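Local coordinates for protein formimidoylglutamase (Bacillus subtilis, PDB 3M1R) that hydrolyses N-formimidoyl-L-glutamate to L-glutamate and formamide in histidine degradation, as a manganese-dependent member of the arginase family, at residues V158-T161 and E162-G165; I180-G183 and Q184-I187; I211-M214 and D215-R218; P231-Q234 and D235-F239; V274-I277 and A278-N282. One frame throughout, in Å; residues are numbered along the deposited sequence.

Interaction 1: V158-T161 and E162-G165; sequences VRNT and EDGG
Asn-160 sets its CG between the backbone N and the carbonyl carbon (chi1 73°), which swings the amide forward over the turn until OD1 faces Asp-163. Glu-162 bends back the other way: a turn at chi2 folds its carboxylate over the peptide that precedes it. The two reaches give two weak hydrogen bonds, from Asp-163 N to Asn-160 OD1 at 3.5 Å and from Thr-161 N to Glu-162 OE2 at 3.3 Å. The same OE2 lies 3.5 Å from the methyl CG2 of Thr-161, whose side chain crosses that of Glu-162 at about a right angle.

Asn-160 OD1 thus reaches forward to the N-H three residues on, within a turn of the long loop between strand 147-152 and helix 171-178, downstream of the metal ligands Asp-153, His-155 and Asp-157. The turn is closed by a weak bond from Gly-165 N to Thr-161 O, 2.9 Å long but bent to 125° at the hydrogen. At Gly-165 the backbone angles would jam a side chain against the preceding carbonyl.

Asn-160 OD1 and Asp-163 OD1 sit 3.0 Å apart, two acceptors; the amide and carboxylate planes they belong to are 61° apart. The stronger partners of both side chains belong to a second subunit, where Arg-20 forms a salt bridge with Asp-163 and Asp-21 accepts from Asn-160 ND2.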
loop_
_atom_site.group_PDB
_atom_site.type_symbol
_atom_site.label_atom_id
_atom_site.label_comp_id
_atom_site.label_asym_id
_atom_site.label_seq_id
_atom_site.Cartn_x
_atom_site.Cartn_y
_atom_site.Cartn_z
ATOM N N VAL D 158 13.073 -26.825 16.192
ATOM C CA VAL D 158 14.218 -27.656 16.486
ATOM C C VAL D 158 15.038 -27.937 15.219
ATOM O O VAL D 158 15.590 -29.035 15.059
ATOM C CB VAL D 158 13.769 -28.980 17.134
ATOM C CG1 VAL D 158 13.241 -28.728 18.564
ATOM C CG2 VAL D 158 12.720 -29.667 16.267
ATOM N N ARG D 159 15.121 -26.946 14.328
ATOM C CA ARG D 159 15.824 -27.103 13.050
ATOM C C ARG D 159 17.305 -27.430 13.219
ATOM O O ARG D 159 17.939 -26.964 14.166
ATOM C CB ARG D 159 15.691 -25.839 12.188
ATOM C CG ARG D 159 14.506 -25.833 11.237
ATOM C CD ARG D 159 14.506 -24.573 10.377
ATOM N NE ARG D 159 13.310 -24.469 9.544
ATOM C CZ ARG D 159 13.262 -24.779 8.249
ATOM N NH1 ARG D 159 12.125 -24.650 7.578
ATOM N NH2 ARG D 159 14.348 -25.213 7.623
ATOM N N ASN D 160 17.859 -28.215 12.292
ATOM C CA ASN D 160 19.291 -28.521 12.331
ATOM C C ASN D 160 20.102 -27.241 12.144
ATOM O O ASN D 160 19.663 -26.319 11.456
ATOM C CB ASN D 160 19.672 -29.583 11.289
ATOM C CG ASN D 160 19.655 -29.043 9.859
ATOM O OD1 ASN D 160 20.539 -28.279 9.457
ATOM N ND2 ASN D 160 18.652 -29.447 9.085
ATOM N N THR D 161 21.288 -27.192 12.747
ATOM C CA THR D 161 22.044 -25.938 12.854
ATOM C C THR D 161 23.066 -25.639 11.728
ATOM O O THR D 161 23.503 -24.495 11.572
ATOM C CB THR D 161 22.747 -25.839 14.244
ATOM O OG1 THR D 161 23.197 -24.496 14.481
ATOM C CG2 THR D 161 23.920 -26.813 14.328
ATOM N N GLU D 162 23.432 -26.648 10.942
ATOM C CA GLU D 162 24.558 -26.513 10.014
ATOM C C GLU D 162 24.195 -25.887 8.664
ATOM O O GLU D 162 25.038 -25.275 7.999
ATOM C CB GLU D 162 25.238 -27.869 9.789
ATOM C CG GLU D 162 25.335 -28.744 11.033
ATOM C CD GLU D 162 24.120 -29.635 11.208
ATOM O OE1 GLU D 162 23.780 -30.361 10.246
ATOM O OE2 GLU D 162 23.508 -29.608 12.300
ATOM N N ASP D 163 22.941 -26.044 8.259
ATOM C CA ASP D 163 22.515 -25.544 6.958
ATOM C C ASP D 163 22.434 -24.010 6.919
ATOM O O ASP D 163 22.915 -23.377 5.976
ATOM C CB ASP D 163 21.186 -26.186 6.536
ATOM C CG ASP D 163 21.266 -27.709 6.456
ATOM O OD1 ASP D 163 22.240 -28.289 6.985
ATOM O OD2 ASP D 163 20.352 -28.326 5.869
ATOM N N GLY D 164 21.837 -23.413 7.947
ATOM C CA GLY D 164 21.678 -21.972 7.984
ATOM C C GLY D 164 22.530 -21.288 9.036
ATOM O O GLY D 164 22.831 -20.102 8.915
ATOM N N GLY D 165 22.928 -22.035 10.064
ATOM C CA GLY D 165 23.617 -21.464 11.213
ATOM C C GLY D 165 22.655 -21.313 12.381
ATOM O O GLY D 165 21.659 -22.035 12.443
#

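Interaction 2: I180-G183 and Q184-I187; sequences IIEG and QHLI
Glu-182 and Gly-183 carry most of this local contact, each offering a backbone carbonyl to an N-H three residues further on. His-185 N donates to Glu-182 O at 3.0 Å, and Leu-186 N to Gly-183 O at 3.2 Å, the i to i+3 spacing of a 3-10 turn leading into strand 186-191.

The side chains of Glu-182 and His-185 run side by side in the same direction, with carboxylate and ring planes 24° apart. Glu-182 CB packs 3.4 Å from ring atom ND1 of His-185, while its extended chain carries OE1 to 2.9 Å from His-185 CE1. Gln-184 comes alongside too, its chain bent at chi2 (-96°), bringing NE2 2.8 Å from Glu-182 OE1, though the angle is too poor for a hydrogen bond.

Replacing His-185 by alanine is likely to leave Glu-182 CB and the nearby Thr-237 without the ring they pack against. Apart from these polar groups, Ile-181 CD1 meets Leu-186 CG at 4.2 Å.

The chemistry is thus divided: backbone bonds define the turn, and the carboxylate of Glu-182 may polarise the imidazole beside it without a hydrogen bond between them.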
loop_
_atom_site.group_PDB
_atom_site.type_symbol
_atom_site.label_atom_id
_atom_site.label_comp_id
_atom_site.label_asym_id
_atom_site.label_seq_id
_atom_site.Cartn_x
_atom_site.Cartn_y
_atom_site.Cartn_z
ATOM N N ILE D 180 20.599 -27.111 28.204
ATOM C CA ILE D 180 20.317 -25.891 28.944
ATOM C C ILE D 180 18.969 -26.037 29.640
ATOM O O ILE D 180 18.809 -25.647 30.793
ATOM C CB ILE D 180 20.359 -24.661 28.021
ATOM C CG1 ILE D 180 21.768 -24.514 27.433
ATOM C CG2 ILE D 180 19.953 -23.400 28.779
ATOM C CD1 ILE D 180 21.866 -23.556 26.251
ATOM N N ILE D 181 18.004 -26.613 28.934
ATOM C CA ILE D 181 16.752 -27.023 29.548
ATOM C C ILE D 181 16.513 -28.462 29.162
ATOM O O ILE D 181 17.178 -28.986 28.272
ATOM C CB ILE D 181 15.552 -26.192 29.069
ATOM C CG1 ILE D 181 15.330 -26.401 27.570
ATOM C CG2 ILE D 181 15.715 -24.715 29.461
ATOM C CD1 ILE D 181 14.097 -25.678 27.026
ATOM N N GLU D 182 15.570 -29.106 29.830
ATOM C CA GLU D 182 15.263 -30.497 29.525
ATOM C C GLU D 182 14.016 -30.574 28.661
ATOM O O GLU D 182 13.111 -29.755 28.794
ATOM C CB GLU D 182 15.081 -31.316 30.811
ATOM C CG GLU D 182 16.378 -31.845 31.409
ATOM C CD GLU D 182 16.157 -32.568 32.727
ATOM O OE1 GLU D 182 14.994 -32.916 33.026
ATOM O OE2 GLU D 182 17.142 -32.785 33.467
ATOM N N GLY D 183 13.977 -31.561 27.774
ATOM C CA GLY D 183 12.854 -31.740 26.872
ATOM C C GLY D 183 11.498 -31.839 27.550
ATOM O O GLY D 183 10.513 -31.254 27.081
ATOM N N GLN D 184 11.435 -32.567 28.661
ATOM C CA GLN D 184 10.154 -32.756 29.334
ATOM C C GLN D 184 9.715 -31.535 30.139
ATOM O O GLN D 184 8.620 -31.522 30.693
ATOM C CB GLN D 184 10.166 -33.998 30.214
ATOM C CG GLN D 184 10.928 -33.831 31.510
ATOM C CD GLN D 184 12.348 -34.327 31.412
ATOM O OE1 GLN D 184 12.942 -34.337 30.330
ATOM N NE2 GLN D 184 12.903 -34.755 32.543
ATOM N N HIS D 185 10.565 -30.514 30.202
ATOM C CA HIS D 185 10.208 -29.258 30.865
ATOM C C HIS D 185 9.795 -28.209 29.853
ATOM O O HIS D 185 9.640 -27.041 30.200
ATOM C CB HIS D 185 11.384 -28.714 31.662
ATOM C CG HIS D 185 11.931 -29.685 32.652
ATOM N ND1 HIS D 185 13.242 -29.653 33.076
ATOM C CD2 HIS D 185 11.346 -30.722 33.297
ATOM C CE1 HIS D 185 13.438 -30.629 33.947
ATOM N NE2 HIS D 185 12.306 -31.292 34.097
ATOM N N LEU D 186 9.633 -28.639 28.608
ATOM C CA LEU D 186 9.270 -27.766 27.500
ATOM C C LEU D 186 7.840 -28.101 27.149
ATOM O O LEU D 186 7.536 -29.253 26.836
ATOM C CB LEU D 186 10.157 -28.065 26.286
ATOM C CG LEU D 186 10.528 -26.953 25.291
ATOM C CD1 LEU D 186 10.765 -27.526 23.909
ATOM C CD2 LEU D 186 9.482 -25.872 25.234
ATOM N N ILE D 187 6.959 -27.109 27.227
ATOM C CA ILE D 187 5.580 -27.273 26.781
ATOM C C ILE D 187 5.329 -26.438 25.513
ATOM O O ILE D 187 5.328 -25.199 25.555
ATOM C CB ILE D 187 4.594 -26.868 27.888
ATOM C CG1 ILE D 187 4.786 -27.761 29.103
ATOM C CG2 ILE D 187 3.173 -26.990 27.420
ATOM C CD1 ILE D 187 4.158 -27.193 30.316
#

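Interaction 3: I211-M214 and D215-R218; sequences IHTM and DMIR
Thr-213 grips the start of helix 214-220 with both its oxygens. Its hydroxyl OG1 accepts from Met-216 N at 3.1 Å in a nearly straight bond (164° at the hydrogen), the capping bond of an N-cap residue. The torsion that makes this possible is chi1 of 68°, which places OG1 between backbone N and carbonyl carbon and turns it to the first helical turn. Thr-213 O takes Ile-217 N at 3.0 Å, and Met-214 O takes Arg-218 N at 2.9 Å, so regular i to i+4 bonding begins at once.

Around this polar centre the side chains close in. Met-216, a selenomethionine like Met-214, runs back along the strand: its SE lies 3.7 Å from Thr-213 OG1, and a bend at chi3 turns the methyl CE to His-212, 3.5 Å from ND1. Ile-217 lays CG1 3.2 Å from Thr-213 O and CD1 near His-212 O. One turn along the helix face, Met-214 and Arg-218 lie side by side, pointing the same way. Met-214 folds at chi2 and chi3, so that its CE rests over one face of the guanidinium, 3.7 Å from Arg-218 CZ, offset toward the rim. Arg-218 NH1 is held by a salt bridge to Glu-269.

The junction joins strand 210-213, outermost in the parallel sheet within this chain, to the helix that follows it. Strand 186-191 pairs with strand 210-213, helix 222-234 receives His-212 and Ile-217, and helix 198-206 packs on Ile-211.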
loop_
_atom_site.group_PDB
_atom_site.type_symbol
_atom_site.label_atom_id
_atom_site.label_comp_id
_atom_site.label_asym_id
_atom_site.label_seq_id
_atom_site.Cartn_x
_atom_site.Cartn_y
_atom_site.Cartn_z
ATOM N N ILE D 211 4.081 -31.889 23.556
ATOM C CA ILE D 211 3.520 -31.271 22.371
ATOM C C ILE D 211 1.996 -31.207 22.421
ATOM O O ILE D 211 1.328 -32.216 22.590
ATOM C CB ILE D 211 3.974 -32.003 21.110
ATOM C CG1 ILE D 211 5.496 -32.104 21.106
ATOM C CG2 ILE D 211 3.454 -31.277 19.856
ATOM C CD1 ILE D 211 6.026 -33.283 20.316
ATOM N N HIS D 212 1.458 -30.006 22.272
ATOM C CA HIS D 212 0.012 -29.812 22.211
ATOM C C HIS D 212 -0.393 -29.121 20.914
ATOM O O HIS D 212 -0.235 -27.904 20.763
ATOM C CB HIS D 212 -0.454 -29.026 23.434
ATOM C CG HIS D 212 -0.099 -29.698 24.721
ATOM N ND1 HIS D 212 -1.005 -30.433 25.451
ATOM C CD2 HIS D 212 1.084 -29.801 25.371
ATOM C CE1 HIS D 212 -0.401 -30.939 26.510
ATOM N NE2 HIS D 212 0.869 -30.573 26.484
ATOM N N THR D 213 -0.913 -29.910 19.979
ATOM C CA THR D 213 -1.313 -29.390 18.677
ATOM C C THR D 213 -2.524 -28.470 18.777
ATOM O O THR D 213 -3.178 -28.376 19.824
ATOM C CB THR D 213 -1.625 -30.523 17.690
ATOM O OG1 THR D 213 -2.809 -31.207 18.114
ATOM C CG2 THR D 213 -0.469 -31.512 17.644
HETATM N N MSE D 214 -2.779 -27.753 17.690
HETATM C CA MSE D 214 -3.962 -26.922 17.550
HETATM C C MSE D 214 -5.188 -27.810 17.623
HETATM O O MSE D 214 -6.235 -27.390 18.113
HETATM C CB MSE D 214 -3.936 -26.198 16.197
HETATM C CG MSE D 214 -3.058 -24.943 16.186
HETATM SE SE MSE D 214 -3.551 -23.621 17.559
HETATM C CE MSE D 214 -5.461 -23.503 17.216
ATOM N N ASP D 215 -5.049 -29.045 17.138
ATOM C CA ASP D 215 -6.162 -29.984 17.103
ATOM C C ASP D 215 -6.562 -30.332 18.530
ATOM O O ASP D 215 -7.747 -30.305 18.881
ATOM C CB ASP D 215 -5.772 -31.261 16.341
ATOM C CG ASP D 215 -6.913 -31.815 15.478
ATOM O OD1 ASP D 215 -7.007 -31.415 14.296
ATOM O OD2 ASP D 215 -7.701 -32.659 15.968
HETATM N N MSE D 216 -5.563 -30.655 19.349
HETATM C CA MSE D 216 -5.787 -31.005 20.753
HETATM C C MSE D 216 -6.353 -29.816 21.515
HETATM O O MSE D 216 -7.283 -29.962 22.308
HETATM C CB MSE D 216 -4.482 -31.466 21.407
HETATM C CG MSE D 216 -3.962 -32.810 20.895
HETATM SE SE MSE D 216 -2.052 -33.063 21.221
HETATM C CE MSE D 216 -2.066 -32.875 23.164
ATOM N N ILE D 217 -5.785 -28.641 21.258
ATOM C CA ILE D 217 -6.178 -27.413 21.938
ATOM C C ILE D 217 -7.622 -27.072 21.592
ATOM O O ILE D 217 -8.368 -26.586 22.430
ATOM C CB ILE D 217 -5.231 -26.253 21.552
ATOM C CG1 ILE D 217 -3.874 -26.448 22.217
ATOM C CG2 ILE D 217 -5.800 -24.910 21.948
ATOM C CD1 ILE D 217 -2.795 -25.579 21.645
ATOM N N ARG D 218 -8.021 -27.344 20.357
ATOM C CA ARG D 218 -9.366 -27.006 19.914
ATOM C C ARG D 218 -10.430 -27.911 20.516
ATOM O O ARG D 218 -11.538 -27.464 20.800
ATOM C CB ARG D 218 -9.453 -27.014 18.390
ATOM C CG ARG D 218 -8.883 -25.755 17.755
ATOM C CD ARG D 218 -9.924 -24.653 17.661
ATOM N NE ARG D 218 -9.331 -23.353 17.349
ATOM C CZ ARG D 218 -8.914 -22.503 18.282
ATOM N NH1 ARG D 218 -9.020 -22.828 19.568
ATOM N NH2 ARG D 218 -8.383 -21.341 17.939
#

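Interaction 4: P231-Q234 and D235-F239; sequences PVVQ and DKTDF
Thr-237 turns its hydroxyl back onto the last turn of helix 222-234, where OG1 donates to Val-233 O at 2.9 Å. With chi1 at 59°, OG1 sits between backbone N and carbonyl carbon, and the methyl CG2 of Thr-237 also comes near Val-233 O, at 3.6 Å. Lys-236 N reaches Val-233 O from the opposite face of the carbonyl plane, at 3.0 Å. Val-233 O is therefore held by two donors, both standing out of the carbonyl plane, one from backbone and one from side chain.

The other side chains are set differently against the helix end. Lys-236 stretches its extended chain past Val-232, CG lying 3.7 Å from Val-232 O and CE 4.3 Å from the methyl Val-232 CG1. Asp-235 brings its carboxylate close to the carbonyl of Pro-231, CG 3.4 Å from Pro-231 O; its N makes weak bonds to the carbonyls of Pro-231 and Val-232. A type I beta turn from Gln-234 to Thr-237, closed by a weak bond from Thr-237 N to Gln-234 O, then leads the chain away toward strand 239-245.

A valine in place of Thr-237 would probably leave Val-233 O with its backbone donor alone and the turn less firmly tied to the helix.

Chemically, a side-chain hydroxyl joins a backbone N-H on a carbonyl near the helix end: as i to i+4 bonding gives way to the turn, a side chain supplies the second grip on that oxygen.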
loop_
_atom_site.group_PDB
_atom_site.type_symbol
_atom_site.label_atom_id
_atom_site.label_comp_id
_atom_site.label_asym_id
_atom_site.label_seq_id
_atom_site.Cartn_x
_atom_site.Cartn_y
_atom_site.Cartn_z
ATOM N N PRO D 231 0.961 -28.114 35.906
ATOM C CA PRO D 231 1.238 -28.633 37.251
ATOM C C PRO D 231 2.313 -29.704 37.263
ATOM O O PRO D 231 3.157 -29.712 38.160
ATOM C CB PRO D 231 -0.101 -29.234 37.663
ATOM C CG PRO D 231 -1.096 -28.335 37.013
ATOM C CD PRO D 231 -0.489 -28.010 35.660
ATOM N N VAL D 232 2.283 -30.605 36.290
ATOM C CA VAL D 232 3.265 -31.680 36.255
ATOM C C VAL D 232 4.663 -31.101 36.072
ATOM O O VAL D 232 5.621 -31.532 36.708
ATOM C CB VAL D 232 2.992 -32.653 35.105
ATOM C CG1 VAL D 232 3.823 -33.915 35.281
ATOM C CG2 VAL D 232 1.513 -32.983 35.039
ATOM N N VAL D 233 4.763 -30.108 35.197
ATOM C CA VAL D 233 6.048 -29.524 34.850
ATOM C C VAL D 233 6.619 -28.640 35.961
ATOM O O VAL D 233 7.827 -28.673 36.231
ATOM C CB VAL D 233 5.944 -28.739 33.531
ATOM C CG1 VAL D 233 7.211 -27.941 33.288
ATOM C CG2 VAL D 233 5.681 -29.708 32.374
ATOM N N GLN D 234 5.745 -27.855 36.593
ATOM C CA GLN D 234 6.111 -27.014 37.735
ATOM C C GLN D 234 6.742 -27.822 38.859
ATOM O O GLN D 234 7.573 -27.308 39.615
ATOM C CB GLN D 234 4.882 -26.287 38.293
ATOM C CG GLN D 234 4.266 -25.261 37.360
ATOM C CD GLN D 234 3.993 -23.932 38.047
ATOM O OE1 GLN D 234 2.841 -23.532 38.203
ATOM N NE2 GLN D 234 5.056 -23.242 38.462
ATOM N N ASP D 235 6.328 -29.084 38.968
ATOM C CA ASP D 235 6.774 -29.966 40.041
ATOM C C ASP D 235 8.205 -30.429 39.813
ATOM O O ASP D 235 8.861 -30.917 40.735
ATOM C CB ASP D 235 5.850 -31.185 40.155
ATOM C CG ASP D 235 4.584 -30.902 40.961
ATOM O OD1 ASP D 235 4.453 -29.789 41.519
ATOM O OD2 ASP D 235 3.717 -31.802 41.041
ATOM N N LYS D 236 8.686 -30.285 38.583
ATOM C CA LYS D 236 10.035 -30.725 38.244
ATOM C C LYS D 236 10.971 -29.541 38.037
ATOM O O LYS D 236 12.125 -29.728 37.654
ATOM C CB LYS D 236 10.030 -31.559 36.958
ATOM C CG LYS D 236 9.079 -32.732 36.942
ATOM C CD LYS D 236 9.137 -33.420 35.585
ATOM C CE LYS D 236 8.045 -34.463 35.424
ATOM N NZ LYS D 236 8.006 -35.011 34.032
ATOM N N THR D 237 10.477 -28.327 38.269
ATOM C CA THR D 237 11.243 -27.124 37.940
ATOM C C THR D 237 11.093 -26.007 38.975
ATOM O O THR D 237 10.152 -25.992 39.782
ATOM C CB THR D 237 10.869 -26.581 36.549
ATOM O OG1 THR D 237 9.470 -26.279 36.514
ATOM C CG2 THR D 237 11.166 -27.609 35.478
ATOM N N ASP D 238 12.035 -25.071 38.943
ATOM C CA ASP D 238 12.053 -23.968 39.890
ATOM C C ASP D 238 11.442 -22.696 39.330
ATOM O O ASP D 238 10.913 -21.886 40.085
ATOM C CB ASP D 238 13.482 -23.692 40.351
ATOM C CG ASP D 238 13.978 -24.720 41.343
ATOM O OD1 ASP D 238 13.177 -25.159 42.196
ATOM O OD2 ASP D 238 15.168 -25.085 41.271
ATOM N N PHE D 239 11.529 -22.515 38.012
ATOM C CA PHE D 239 11.004 -21.312 37.363
ATOM C C PHE D 239 10.333 -21.638 36.039
ATOM O O PHE D 239 10.602 -22.675 35.431
ATOM C CB PHE D 239 12.124 -20.310 37.089
ATOM C CG PHE D 239 12.941 -19.965 38.297
ATOM C CD1 PHE D 239 14.023 -20.749 38.664
ATOM C CD2 PHE D 239 12.639 -18.845 39.054
ATOM C CE1 PHE D 239 14.780 -20.434 39.768
ATOM C CE2 PHE D 239 13.396 -18.520 40.165
ATOM C CZ PHE D 239 14.467 -19.317 40.520
#

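Interaction 5: V274-I277 and A278-N282; sequences VKYI and AQQPN
Ala-278 N still makes a helical bond to Val-274 O (2.9 Å), but the next two bonds tighten by one residue. Gln-279 N goes to Tyr-276 O at 3.1 Å, with a weak bond to Lys-275 O besides, and Gln-280 N goes to Ile-277 O at 3.0 Å. At Gln-280 the backbone opens out (psi 163°) toward strand 283-289.

Gln-280 folds back at chi2 (63°), carrying its amide over Tyr-276. NE2 lies above the centre of one ring face, 4.2 Å from the plane, with amide and ring planes 46° apart. Gln-280 NE2 is also 2.9 Å from Tyr-276 O, at an angle too poor for a hydrogen bond. Gln-279 instead runs extended beside the helix, CG 3.4 Å from Lys-275 O.

This is the C-terminal end of helix 267-278, where the chain turns into strand 283-289. Ile-277 packs down on strands 147-152 and 239-245, Val-274 meets helix 300-318, and Tyr-276 and Gln-280 lean on helix 222-234.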
loop_
_atom_site.group_PDB
_atom_site.type_symbol
_atom_site.label_atom_id
_atom_site.label_comp_id
_atom_site.label_asym_id
_atom_site.label_seq_id
_atom_site.Cartn_x
_atom_site.Cartn_y
_atom_site.Cartn_z
ATOM N N VAL D 274 -1.866 -16.357 28.511
ATOM C CA VAL D 274 -0.781 -15.581 29.094
ATOM C C VAL D 274 -1.136 -15.026 30.504
ATOM O O VAL D 274 -0.316 -15.099 31.429
ATOM C CB VAL D 274 -0.369 -14.440 28.153
ATOM C CG1 VAL D 274 0.638 -13.530 28.825
ATOM C CG2 VAL D 274 0.197 -15.022 26.860
ATOM N N LYS D 275 -2.337 -14.470 30.676
ATOM C CA LYS D 275 -2.710 -13.953 31.997
ATOM C C LYS D 275 -2.732 -15.083 33.048
ATOM O O LYS D 275 -2.205 -14.934 34.138
ATOM C CB LYS D 275 -4.038 -13.184 31.983
ATOM C CG LYS D 275 -4.565 -12.922 33.414
ATOM C CD LYS D 275 -5.840 -12.075 33.481
ATOM C CE LYS D 275 -6.913 -12.499 32.464
ATOM N NZ LYS D 275 -6.798 -11.792 31.123
ATOM N N TYR D 276 -3.325 -16.217 32.694
ATOM C CA TYR D 276 -3.290 -17.396 33.539
ATOM C C TYR D 276 -1.871 -17.783 33.967
ATOM O O TYR D 276 -1.571 -17.822 35.162
ATOM C CB TYR D 276 -3.968 -18.582 32.846
ATOM C CG TYR D 276 -4.063 -19.804 33.732
ATOM C CD1 TYR D 276 -4.902 -19.817 34.835
ATOM C CD2 TYR D 276 -3.311 -20.936 33.471
ATOM C CE1 TYR D 276 -4.988 -20.932 35.664
ATOM C CE2 TYR D 276 -3.389 -22.051 34.292
ATOM C CZ TYR D 276 -4.229 -22.044 35.383
ATOM O OH TYR D 276 -4.311 -23.153 36.189
ATOM N N ILE D 277 -1.004 -18.088 33.003
ATOM C CA ILE D 277 0.365 -18.498 33.319
ATOM C C ILE D 277 1.107 -17.449 34.153
ATOM O O ILE D 277 1.851 -17.781 35.080
ATOM C CB ILE D 277 1.170 -18.779 32.040
ATOM C CG1 ILE D 277 0.653 -20.048 31.359
ATOM C CG2 ILE D 277 2.646 -18.896 32.367
ATOM C CD1 ILE D 277 1.016 -20.151 29.884
ATOM N N ALA D 278 0.886 -16.179 33.829
ATOM C CA ALA D 278 1.574 -15.084 34.497
ATOM C C ALA D 278 1.291 -15.011 36.002
ATOM O O ALA D 278 2.060 -14.400 36.750
ATOM C CB ALA D 278 1.222 -13.766 33.828
ATOM N N GLN D 279 0.191 -15.626 36.440
ATOM C CA GLN D 279 -0.191 -15.635 37.857
ATOM C C GLN D 279 0.505 -16.729 38.649
ATOM O O GLN D 279 0.502 -16.714 39.879
ATOM C CB GLN D 279 -1.694 -15.851 38.003
ATOM C CG GLN D 279 -2.526 -14.707 37.502
ATOM C CD GLN D 279 -4.001 -14.972 37.663
ATOM O OE1 GLN D 279 -4.578 -15.770 36.931
ATOM N NE2 GLN D 279 -4.620 -14.312 38.636
ATOM N N GLN D 280 1.074 -17.688 37.932
ATOM C CA GLN D 280 1.666 -18.864 38.538
ATOM C C GLN D 280 2.963 -18.488 39.251
ATOM O O GLN D 280 3.509 -17.410 39.022
ATOM C CB GLN D 280 1.878 -19.948 37.467
ATOM C CG GLN D 280 1.042 -21.213 37.693
ATOM C CD GLN D 280 -0.460 -20.973 37.625
ATOM O OE1 GLN D 280 -1.248 -21.801 38.070
ATOM N NE2 GLN D 280 -0.858 -19.843 37.066
ATOM N N PRO D 281 3.448 -19.361 40.145
ATOM C CA PRO D 281 4.645 -19.019 40.923
ATOM C C PRO D 281 5.944 -19.082 40.109
ATOM O O PRO D 281 6.112 -19.957 39.277
ATOM C CB PRO D 281 4.672 -20.089 42.040
ATOM C CG PRO D 281 3.328 -20.757 42.002
ATOM C CD PRO D 281 2.831 -20.620 40.591
ATOM N N ASN D 282 6.839 -18.137 40.367
ATOM C CA ASN D 282 8.195 -18.145 39.839
ATOM C C ASN D 282 8.275 -17.991 38.314
ATOM O O ASN D 282 9.139 -18.581 37.650
ATOM C CB ASN D 282 8.963 -19.374 40.344
ATOM C CG ASN D 282 8.962 -19.476 41.882
ATOM O OD1 ASN D 282 8.501 -20.470 42.451
ATOM N ND2 ASN D 282 9.473 -18.440 42.549
#

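All five contacts are local and follow one another in series, with no nesting or crossing. Interaction 1 closes a turn in the loop after strand 147-152, at a subunit interface, and touches none of the others. Interaction 2 turns the chain into strand 186-191; interaction 3 leaves the neighbouring strand 210-213 for helix 214-220, and Ile-187 packs on His-212 between them. Interactions 4 and 5 end helices 222-234 and 267-278 before strands 239-245 and 283-289. Interaction 4 sits between two others: Thr-237 meets His-185 of interaction 2, with CG2 3.6 Å from CG, while Gln-234 meets Gln-280 of interaction 5. Interactions 2 to 5 sit at the joints between helices and strands of one parallel sheet.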